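Local coordinates for protein eukaryotic translation initiation factor 2D (PDB 5W2F) that delivers tRNA to the P-site of the eukaryotic ribosome without GTP during translation initiation, and is represented here by its C-terminal domain, at residues I38-K43 against R56-L61; D63-K68 against L87-P92; Y135-Y140 against E184-P189. One frame throughout, in Å; residues are numbered along the deposited sequence. Where two conformers were deposited one is given.

Contact 1 of 3, residues I38-K43 against R56-L61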
loop_
_atom_site.group_PDB
_atom_site.type_symbol
_atom_site.label_atom_id
_atom_site.label_comp_id
_atom_site.label_asym_id
_atom_site.label_seq_id
_atom_site.Cartn_x
_atom_site.Cartn_y
_atom_site.Cartn_z
ATOM N N ILE A 38 -15.552 -16.919 2.817
ATOM C CA ILE A 38 -15.900 -18.306 3.113
ATOM C C ILE A 38 -17.271 -18.353 3.776
ATOM O O ILE A 38 -18.116 -19.168 3.396
ATOM C CB ILE A 38 -14.803 -19.009 3.926
ATOM C CG1 ILE A 38 -13.566 -19.224 3.031
ATOM C CG2 ILE A 38 -15.284 -20.350 4.460
ATOM C CD1 ILE A 38 -12.309 -19.610 3.776
ATOM N N ASN A 39 -17.492 -17.480 4.757
ATOM C CA ASN A 39 -18.782 -17.444 5.442
ATOM C C ASN A 39 -19.928 -17.060 4.516
ATOM O O ASN A 39 -21.029 -17.623 4.622
ATOM C CB ASN A 39 -18.748 -16.504 6.634
ATOM C CG ASN A 39 -17.936 -17.050 7.784
ATOM O OD1 ASN A 39 -17.663 -18.241 7.859
ATOM N ND2 ASN A 39 -17.538 -16.170 8.689
ATOM N N TYR A 40 -19.669 -16.139 3.589
ATOM C CA TYR A 40 -20.688 -15.743 2.625
ATOM C C TYR A 40 -21.118 -16.964 1.797
ATOM O O TYR A 40 -22.321 -17.237 1.622
ATOM C CB TYR A 40 -20.187 -14.590 1.733
ATOM C CG TYR A 40 -21.228 -14.130 0.749
ATOM C CD1 TYR A 40 -21.389 -14.758 -0.496
ATOM C CD2 TYR A 40 -22.055 -13.058 1.051
ATOM C CE1 TYR A 40 -22.371 -14.345 -1.387
ATOM C CE2 TYR A 40 -23.030 -12.634 0.171
ATOM C CZ TYR A 40 -23.194 -13.281 -1.041
ATOM O OH TYR A 40 -24.182 -12.844 -1.881
ATOM N N ALA A 41 -20.143 -17.718 1.303
ATOM C CA ALA A 41 -20.463 -18.885 0.492
ATOM C C ALA A 41 -21.252 -19.927 1.273
ATOM O O ALA A 41 -22.220 -20.500 0.759
ATOM C CB ALA A 41 -19.195 -19.494 -0.075
ATOM N N LYS A 42 -20.856 -20.160 2.518
ATOM C CA LYS A 42 -21.520 -21.162 3.343
ATOM C C LYS A 42 -22.944 -20.711 3.709
ATOM O O LYS A 42 -23.917 -21.487 3.565
ATOM C CB LYS A 42 -20.678 -21.471 4.585
ATOM C CG LYS A 42 -19.406 -22.246 4.251
ATOM C CD LYS A 42 -18.385 -22.305 5.378
ATOM C CE LYS A 42 -18.792 -23.169 6.530
ATOM N NZ LYS A 42 -17.687 -23.165 7.539
ATOM N N LYS A 43 -23.070 -19.455 4.145
ATOM C CA LYS A 43 -24.370 -18.894 4.544
ATOM C C LYS A 43 -25.384 -18.892 3.403
ATOM O O LYS A 43 -26.585 -19.072 3.636
ATOM C CB LYS A 43 -24.195 -17.459 5.097
ATOM C CG LYS A 43 -25.483 -16.771 5.541
ATOM C CD LYS A 43 -25.272 -15.301 5.871
ATOM C CE LYS A 43 -26.587 -14.534 5.817
ATOM N NZ LYS A 43 -27.622 -15.125 6.709
ATOM N N ARG A 56 -20.360 -22.036 -6.386
ATOM C CA ARG A 56 -21.223 -21.515 -7.434
ATOM C C ARG A 56 -21.486 -20.046 -7.114
ATOM O O ARG A 56 -22.091 -19.726 -6.107
ATOM C CB ARG A 56 -22.541 -22.279 -7.493
ATOM C CG ARG A 56 -22.400 -23.768 -7.768
ATOM C CD ARG A 56 -23.738 -24.506 -7.624
ATOM N NE ARG A 56 -24.023 -24.890 -6.229
ATOM C CZ ARG A 56 -24.847 -24.267 -5.370
ATOM N NH1 ARG A 56 -25.570 -23.188 -5.718
ATOM N NH2 ARG A 56 -24.973 -24.766 -4.127
ATOM N N LEU A 57 -21.076 -19.157 -7.996
ATOM C CA LEU A 57 -21.224 -17.746 -7.749
ATOM C C LEU A 57 -22.692 -17.319 -7.920
ATOM O O LEU A 57 -23.346 -17.646 -8.902
ATOM C CB LEU A 57 -20.310 -16.921 -8.641
ATOM C CG LEU A 57 -18.815 -16.825 -8.266
ATOM C CD1 LEU A 57 -18.071 -18.123 -8.151
ATOM C CD2 LEU A 57 -18.149 -15.895 -9.264
ATOM N N ASP A 58 -23.190 -16.579 -6.937
ATOM C CA ASP A 58 -24.525 -16.005 -6.982
ATOM C C ASP A 58 -24.454 -14.658 -7.705
ATOM O O ASP A 58 -23.359 -14.221 -8.117
ATOM C CB ASP A 58 -25.099 -15.913 -5.558
ATOM C CG ASP A 58 -24.390 -14.900 -4.671
ATOM O OD1 ASP A 58 -23.272 -14.461 -4.991
ATOM O OD2 ASP A 58 -24.968 -14.570 -3.619
ATOM N N PRO A 59 -25.604 -14.006 -7.906
ATOM C CA PRO A 59 -25.529 -12.762 -8.663
ATOM C C PRO A 59 -24.649 -11.690 -8.044
ATOM O O PRO A 59 -23.954 -10.981 -8.774
ATOM C CB PRO A 59 -26.991 -12.327 -8.735
ATOM C CG PRO A 59 -27.745 -13.621 -8.770
ATOM C CD PRO A 59 -26.996 -14.506 -7.819
ATOM N N ILE A 60 -24.652 -11.589 -6.718
ATOM C CA ILE A 60 -23.785 -10.633 -6.029
ATOM C C ILE A 60 -22.313 -10.891 -6.339
ATOM O O ILE A 60 -21.580 -9.966 -6.700
ATOM C CB ILE A 60 -24.074 -10.639 -4.508
ATOM C CG1 ILE A 60 -25.386 -9.894 -4.257
ATOM C CG2 ILE A 60 -22.925 -10.022 -3.706
ATOM C CD1 ILE A 60 -25.972 -10.097 -2.885
ATOM N N LEU A 61 -21.885 -12.143 -6.211
ATOM C CA LEU A 61 -20.495 -12.468 -6.509
ATOM C C LEU A 61 -20.162 -12.256 -7.996
ATOM O O LEU A 61 -19.097 -11.751 -8.329
ATOM C CB LEU A 61 -20.155 -13.885 -6.056
ATOM C CG LEU A 61 -19.945 -14.031 -4.552
ATOM C CD1 LEU A 61 -19.887 -15.499 -4.168
ATOM C CD2 LEU A 61 -18.701 -13.256 -4.085
#
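In the SWIB/MDM2 domain, the N-cap of helix 59-65 doubles as the docking point for a tyrosine from helix 30-43. Y40 OH donates a hydrogen bond to D58 OD2 at 2.6 Å, and that oxygen accepts with its syn lone pair. The other oxygen stays with its own helix: L61 N bonds to D58 OD1 at 3.0 Å, nearly straight at 162° but from above the carboxylate plane. Aspartate suits the place because its short side chain can turn back over the first turn, where it satisfies an amide that has no acceptor within the helix itself, and still offer a second oxygen to the tyrosine. CG of D58 lies between the backbone N and the carbonyl carbon, which brings the carboxylate to both donors at once. The phenol and the carboxylate are turned 67° apart, with D58 CG in the plane of the ring at its edge.

Y40 reaches this cap because its CG is anti to the backbone N (chi1 -178°), carrying the ring out from helix 30-43. L61 and I60 pack against its outer part. L61 CD1 comes alongside at 3.9 Å from Y40 CE1, the two side chains running past each other in opposite directions, and I60 CG2 lies 4.2 Å from Y40 CZ. The CD1 methyl of I60 sits beside the hydroxyl. Tyrosine fits here by pairing an apolar ring with a polar end.

L16 of helix 14-17 and L46 of the loop before strand 54-56 touch both Y40 and L61, while A41 packs against W79 of helix 79-89.

Contact 2 of 3, residues D63-K68 against L87-P92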
loop_
_atom_site.group_PDB
_atom_site.type_symbol
_atom_site.label_atom_id
_atom_site.label_comp_id
_atom_site.label_asym_id
_atom_site.label_seq_id
_atom_site.Cartn_x
_atom_site.Cartn_y
_atom_site.Cartn_z
ATOM N N ASP A 63 -21.445 -10.146 -10.017
ATOM C CA ASP A 63 -21.454 -8.719 -10.271
ATOM C C ASP A 63 -20.148 -8.073 -9.829
ATOM O O ASP A 63 -19.608 -7.221 -10.517
ATOM C CB ASP A 63 -22.645 -8.090 -9.542
ATOM C CG ASP A 63 -22.728 -6.591 -9.722
ATOM O OD1 ASP A 63 -22.660 -6.118 -10.874
ATOM O OD2 ASP A 63 -22.880 -5.890 -8.698
ATOM N N CYS A 64 -19.627 -8.498 -8.681
ATOM C CA CYS A 64 -18.470 -7.784 -8.183
ATOM C C CYS A 64 -17.116 -8.419 -8.418
ATOM O O CYS A 64 -16.121 -7.713 -8.250
ATOM C CB CYS A 64 -18.673 -7.337 -6.742
ATOM S SG CYS A 64 -18.748 -8.634 -5.519
ATOM N N ILE A 65 -17.042 -9.695 -8.832
ATOM C CA ILE A 65 -15.745 -10.234 -9.260
ATOM C C ILE A 65 -15.590 -10.668 -10.712
ATOM O O ILE A 65 -14.447 -10.783 -11.173
ATOM C CB ILE A 65 -15.201 -11.320 -8.303
ATOM C CG1 ILE A 65 -16.091 -12.545 -8.280
ATOM C CG2 ILE A 65 -15.041 -10.749 -6.892
ATOM C CD1 ILE A 65 -15.397 -13.765 -7.730
ATOM N N LEU A 66 -16.681 -10.884 -11.442
ATOM C CA LEU A 66 -16.578 -11.266 -12.853
ATOM C C LEU A 66 -16.715 -10.073 -13.789
ATOM O O LEU A 66 -17.519 -9.168 -13.544
ATOM C CB LEU A 66 -17.633 -12.303 -13.215
ATOM C CG LEU A 66 -17.683 -13.559 -12.352
ATOM C CD1 LEU A 66 -18.760 -14.465 -12.914
ATOM C CD2 LEU A 66 -16.339 -14.274 -12.299
ATOM N N GLU A 67 -15.938 -10.099 -14.872
ATOM C CA GLU A 67 -16.003 -9.063 -15.910
ATOM C C GLU A 67 -17.249 -9.266 -16.773
ATOM O O GLU A 67 -17.998 -8.318 -17.025
ATOM C CB GLU A 67 -14.749 -9.079 -16.808
ATOM C CG GLU A 67 -13.396 -9.101 -16.096
ATOM C CD GLU A 67 -13.280 -8.084 -14.973
ATOM O OE1 GLU A 67 -13.722 -6.928 -15.158
ATOM O OE2 GLU A 67 -12.736 -8.445 -13.906
ATOM N N LYS A 68 -17.453 -10.508 -17.216
ATOM C CA LYS A 68 -18.609 -10.895 -18.024
ATOM C C LYS A 68 -19.349 -12.074 -17.374
ATOM O O LYS A 68 -18.746 -13.121 -17.119
ATOM C CB LYS A 68 -18.145 -11.279 -19.432
ATOM C CG LYS A 68 -19.268 -11.359 -20.455
ATOM C CD LYS A 68 -18.850 -12.146 -21.685
ATOM C CE LYS A 68 -19.985 -12.226 -22.691
ATOM N NZ LYS A 68 -19.630 -13.070 -23.865
ATOM N N LEU A 87 -9.760 -10.565 -3.405
ATOM C CA LEU A 87 -8.645 -9.737 -2.937
ATOM C C LEU A 87 -8.152 -8.770 -4.029
ATOM O O LEU A 87 -7.806 -7.625 -3.729
ATOM C CB LEU A 87 -7.495 -10.606 -2.429
ATOM C CG LEU A 87 -7.828 -11.403 -1.156
ATOM C CD1 LEU A 87 -6.870 -12.555 -0.942
ATOM C CD2 LEU A 87 -7.840 -10.508 0.066
ATOM N N GLU A 88 -8.119 -9.229 -5.281
ATOM C CA GLU A 88 -7.726 -8.385 -6.419
ATOM C C GLU A 88 -8.699 -7.242 -6.683
ATOM O O GLU A 88 -8.288 -6.165 -7.108
ATOM C CB GLU A 88 -7.593 -9.220 -7.709
ATOM C CG GLU A 88 -6.391 -10.144 -7.710
ATOM C CD GLU A 88 -6.358 -11.139 -8.865
ATOM O OE1 GLU A 88 -7.389 -11.326 -9.574
ATOM O OE2 GLU A 88 -5.280 -11.758 -9.051
ATOM N N LYS A 89 -9.989 -7.501 -6.463
ATOM C CA LYS A 89 -11.034 -6.512 -6.727
ATOM C C LYS A 89 -11.143 -5.478 -5.613
ATOM O O LYS A 89 -11.552 -4.344 -5.856
ATOM C CB LYS A 89 -12.392 -7.184 -6.981
ATOM C CG LYS A 89 -12.476 -7.892 -8.325
ATOM C CD LYS A 89 -12.672 -6.901 -9.457
ATOM C CE LYS A 89 -12.607 -7.597 -10.808
ATOM N NZ LYS A 89 -12.572 -6.628 -11.932
ATOM N N LEU A 90 -10.774 -5.864 -4.393
ATOM C CA LEU A 90 -10.648 -4.911 -3.299
ATOM C C LEU A 90 -9.575 -3.874 -3.611
ATOM O O LEU A 90 -8.660 -4.123 -4.416
ATOM C CB LEU A 90 -10.326 -5.642 -2.003
ATOM C CG LEU A 90 -11.497 -6.446 -1.416
ATOM C CD1 LEU A 90 -11.031 -7.484 -0.426
ATOM C CD2 LEU A 90 -12.491 -5.516 -0.737
ATOM N N GLN A 91 -9.693 -2.701 -2.983
ATOM C CA GLN A 91 -8.694 -1.647 -3.173
ATOM C C GLN A 91 -7.478 -1.906 -2.301
ATOM O O GLN A 91 -7.643 -2.177 -1.112
ATOM C CB GLN A 91 -9.296 -0.303 -2.846
ATOM C CG GLN A 91 -10.439 0.116 -3.758
ATOM C CD GLN A 91 -11.125 1.391 -3.290
ATOM O OE1 GLN A 91 -11.183 1.691 -2.089
ATOM N NE2 GLN A 91 -11.681 2.127 -4.232
ATOM N N PRO A 92 -6.258 -1.848 -2.872
ATOM C CA PRO A 92 -5.075 -2.047 -2.033
ATOM C C PRO A 92 -4.936 -0.930 -1.009
ATOM O O PRO A 92 -5.311 0.240 -1.263
ATOM C CB PRO A 92 -3.908 -1.973 -3.023
ATOM C CG PRO A 92 -4.445 -1.200 -4.168
ATOM C CD PRO A 92 -5.882 -1.609 -4.269
#
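K89 NZ and E67 OE2 form a salt bridge of 2.7 Å, the ammonium group approaching the syn lone pair of the carboxylate oxygen. E67 OE1, at 3.4 Å from K89 NZ, is clearly the more distant oxygen, which makes the grip one-sided. E67 is exposed and poorly ordered, so the pairing probably has some mobility. Its chain, bent at chi2 (-47°), curls its carboxylate back toward the lysine.

The lysine reaches the acid by crossing the end of the other helix. K89 is also bent at chi2 (-77°), after which its outer methylenes are extended. This shape lays its aliphatic part over the backbone at C64 and I65, where K89 CG is 3.7 Å from C64 O and K89 CE is 3.7 Å from I65 O. Lysine suits the place because its long, flexible chain can pack along buried residues and still carry its charge out to an exposed acid. Both helices finish here within the SWIB/MDM2 domain: helix 59-65 gives way to a loop at L66, and helix 79-89 ends just before L90 leads into strand 91-96. A positive charge near the C-terminal end of helix 59-65 may be favoured by the helix dipole, though K89 NZ makes no hydrogen bond to C64 O or I65 O; its methylenes are what touch them.

I65 supplies the apolar part of the contact. Its CG2 methyl meets K89 CG at 4.1 Å, whereas the longer branch ends away from the lysine and the side chain as a whole packs on L82, R85 and C86 of helix 79-89. M13 touches K89 as well.

Contact 3 of 3, residues Y135-Y140 against E184-P189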
loop_
_atom_site.group_PDB
_atom_site.type_symbol
_atom_site.label_atom_id
_atom_site.label_comp_id
_atom_site.label_asym_id
_atom_site.label_seq_id
_atom_site.Cartn_x
_atom_site.Cartn_y
_atom_site.Cartn_z
ATOM N N TYR A 135 4.538 7.118 3.691
ATOM C CA TYR A 135 4.845 6.515 4.991
ATOM C C TYR A 135 4.457 7.419 6.149
ATOM O O TYR A 135 4.852 7.171 7.297
ATOM C CB TYR A 135 6.322 6.095 5.060
ATOM C CG TYR A 135 6.569 5.008 4.064
ATOM C CD1 TYR A 135 6.763 5.295 2.717
ATOM C CD2 TYR A 135 6.557 3.669 4.447
ATOM C CE1 TYR A 135 6.900 4.281 1.779
ATOM C CE2 TYR A 135 6.712 2.669 3.507
ATOM C CZ TYR A 135 6.885 2.973 2.179
ATOM O OH TYR A 135 7.035 1.958 1.273
ATOM N N GLY A 136 3.617 8.420 5.874
ATOM C CA GLY A 136 3.159 9.315 6.911
ATOM C C GLY A 136 4.157 10.316 7.425
ATOM O O GLY A 136 3.959 10.878 8.504
ATOM N N LEU A 137 5.186 10.591 6.628
ATOM C CA LEU A 137 6.213 11.545 7.010
ATOM C C LEU A 137 5.982 12.865 6.271
ATOM O O LEU A 137 5.677 12.882 5.097
ATOM C CB LEU A 137 7.599 10.999 6.679
ATOM C CG LEU A 137 7.993 9.745 7.458
ATOM C CD1 LEU A 137 9.299 9.192 6.927
ATOM C CD2 LEU A 137 8.095 10.015 8.957
ATOM N N ASP A 138 6.132 13.955 7.008
ATOM C CA ASP A 138 5.924 15.312 6.491
ATOM C C ASP A 138 7.231 15.772 5.862
ATOM O O ASP A 138 8.208 15.925 6.569
ATOM C CB ASP A 138 5.499 16.253 7.630
ATOM C CG ASP A 138 5.225 17.681 7.173
ATOM O OD1 ASP A 138 5.414 18.014 5.988
ATOM O OD2 ASP A 138 4.779 18.462 8.030
ATOM N N PRO A 139 7.242 16.018 4.542
ATOM C CA PRO A 139 8.480 16.493 3.928
ATOM C C PRO A 139 9.078 17.749 4.584
ATOM O O PRO A 139 10.304 17.860 4.665
ATOM C CB PRO A 139 8.079 16.733 2.473
ATOM C CG PRO A 139 6.976 15.765 2.237
ATOM C CD PRO A 139 6.205 15.780 3.522
ATOM N N TYR A 140 8.237 18.675 5.065
ATOM C CA TYR A 140 8.780 19.882 5.706
ATOM C C TYR A 140 9.501 19.540 7.020
ATOM O O TYR A 140 10.534 20.134 7.358
ATOM C CB TYR A 140 7.696 20.973 5.861
ATOM C CG TYR A 140 7.394 21.654 4.524
ATOM C CD1 TYR A 140 8.197 22.661 4.070
ATOM C CD2 TYR A 140 6.334 21.248 3.698
ATOM C CE1 TYR A 140 7.980 23.269 2.847
ATOM C CE2 TYR A 140 6.107 21.866 2.456
ATOM C CZ TYR A 140 6.938 22.880 2.045
ATOM O OH TYR A 140 6.774 23.535 0.822
ATOM N N GLU A 184 16.543 3.892 11.382
ATOM C CA GLU A 184 16.788 3.907 12.822
ATOM C C GLU A 184 15.731 4.736 13.537
ATOM O O GLU A 184 15.049 4.233 14.432
ATOM C CB GLU A 184 18.198 4.391 13.129
ATOM C CG GLU A 184 19.302 3.497 12.606
ATOM C CD GLU A 184 20.695 4.036 12.959
ATOM O OE1 GLU A 184 20.919 4.449 14.125
ATOM O OE2 GLU A 184 21.572 4.069 12.064
ATOM N N GLU A 185 15.546 5.982 13.123
ATOM C CA GLU A 185 14.585 6.839 13.814
ATOM C C GLU A 185 13.133 6.461 13.564
ATOM O O GLU A 185 12.358 6.373 14.516
ATOM C CB GLU A 185 14.808 8.284 13.439
ATOM C CG GLU A 185 16.105 8.805 13.969
ATOM C CD GLU A 185 16.186 8.691 15.490
ATOM O OE1 GLU A 185 15.271 9.185 16.176
ATOM O OE2 GLU A 185 17.140 8.059 15.988
ATOM N N TYR A 186 12.772 6.190 12.310
ATOM C CA TYR A 186 11.387 5.828 11.995
ATOM C C TYR A 186 11.144 4.329 11.867
ATOM O O TYR A 186 10.003 3.929 11.691
ATOM C CB TYR A 186 10.889 6.597 10.761
ATOM C CG TYR A 186 10.821 8.080 11.008
ATOM C CD1 TYR A 186 10.012 8.588 12.026
ATOM C CD2 TYR A 186 11.532 8.985 10.234
ATOM C CE1 TYR A 186 9.948 9.957 12.279
ATOM C CE2 TYR A 186 11.456 10.344 10.473
ATOM C CZ TYR A 186 10.683 10.827 11.505
ATOM O OH TYR A 186 10.627 12.188 11.738
ATOM N N GLN A 187 12.201 3.510 11.954
ATOM C CA GLN A 187 12.072 2.033 11.979
ATOM C C GLN A 187 11.312 1.477 10.778
ATOM O O GLN A 187 10.593 0.477 10.868
ATOM C CB GLN A 187 11.432 1.561 13.297
ATOM C CG GLN A 187 12.299 1.820 14.519
ATOM C CD GLN A 187 13.501 0.900 14.590
ATOM O OE1 GLN A 187 13.372 -0.313 14.464
ATOM N NE2 GLN A 187 14.682 1.480 14.787
ATOM N N LEU A 188 11.492 2.120 9.631
ATOM C CA LEU A 188 10.821 1.703 8.423
ATOM C C LEU A 188 11.509 0.458 7.828
ATOM O O LEU A 188 12.715 0.273 8.018
ATOM C CB LEU A 188 10.774 2.839 7.408
ATOM C CG LEU A 188 9.925 4.048 7.790
ATOM C CD1 LEU A 188 10.054 5.123 6.742
ATOM C CD2 LEU A 188 8.462 3.685 7.957
ATOM N N PRO A 189 10.761 -0.381 7.094
ATOM C CA PRO A 189 11.388 -1.590 6.541
ATOM C C PRO A 189 12.351 -1.267 5.398
ATOM O O PRO A 189 11.980 -0.575 4.444
ATOM C CB PRO A 189 10.199 -2.398 6.006
ATOM C CG PRO A 189 9.013 -1.785 6.610
ATOM C CD PRO A 189 9.327 -0.340 6.792
#
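Two irregular segments flank one another in the SUI1 domain, their CA atoms coming nearest at Y135 with L188 (8.4 Å) and L137 with Y186 (9.2 Å). The first runs into helix 139-150, D138 being its N-cap; the second leaves helix 175-185 and turns at Q187, whose positive phi (56°) redirects the chain. At such separations only side chains meet.

L137 meets two partners. Its CD2 methyl sits over the middle of one face of the Y186 ring, 3.5 Å from the centroid and only 5° off the normal, a well-formed CH-pi contact. The other methyl, L137 CD1, meets L188 CD1 tip to tip at 4.1 Å. Leucine suits this place because its fork points one methyl at the ring and the other at L188. Farther along, L188 CD2 packs obliquely on Y135, 4.0 Å from CD2 of that ring, while the hydroxyl of Y135 bonds to C111 O; tyrosine combines apolar packing with a buried polar end.

L182 of helix 175-185 touches L137 and L188, and I113 of strand 113-121 touches Y135 and L188. The contact thus joins the lead-in to helix 139-150 with the exit of helix 175-185, the two helices of the alpha-beta SUI1 fold with its mixed sheet.

How the contacts relate
From the N terminus, helix 30-43 leads through a loop and strand 54-56 to helix 59-65, and contact 1 closes this first excursion. Contact 2 follows in series, closing the path from the end of helix 59-65 through strand 76-78 and helix 79-89. The two share helix 59-65 and touch where L57 CD2 meets I65 CD1 at 3.8 Å, joining three SWIB/MDM2 helices. Contact 3 closes a 43-residue loop of the SUI1 domain holding most of helices 139-150 and 175-185 and strands 154-158 and 166-171, so the start of one helix meets the end of the other. None nests or crosses. Contact 3 lies 41 Å and 32 Å, centre to centre, from contacts 1 and 2.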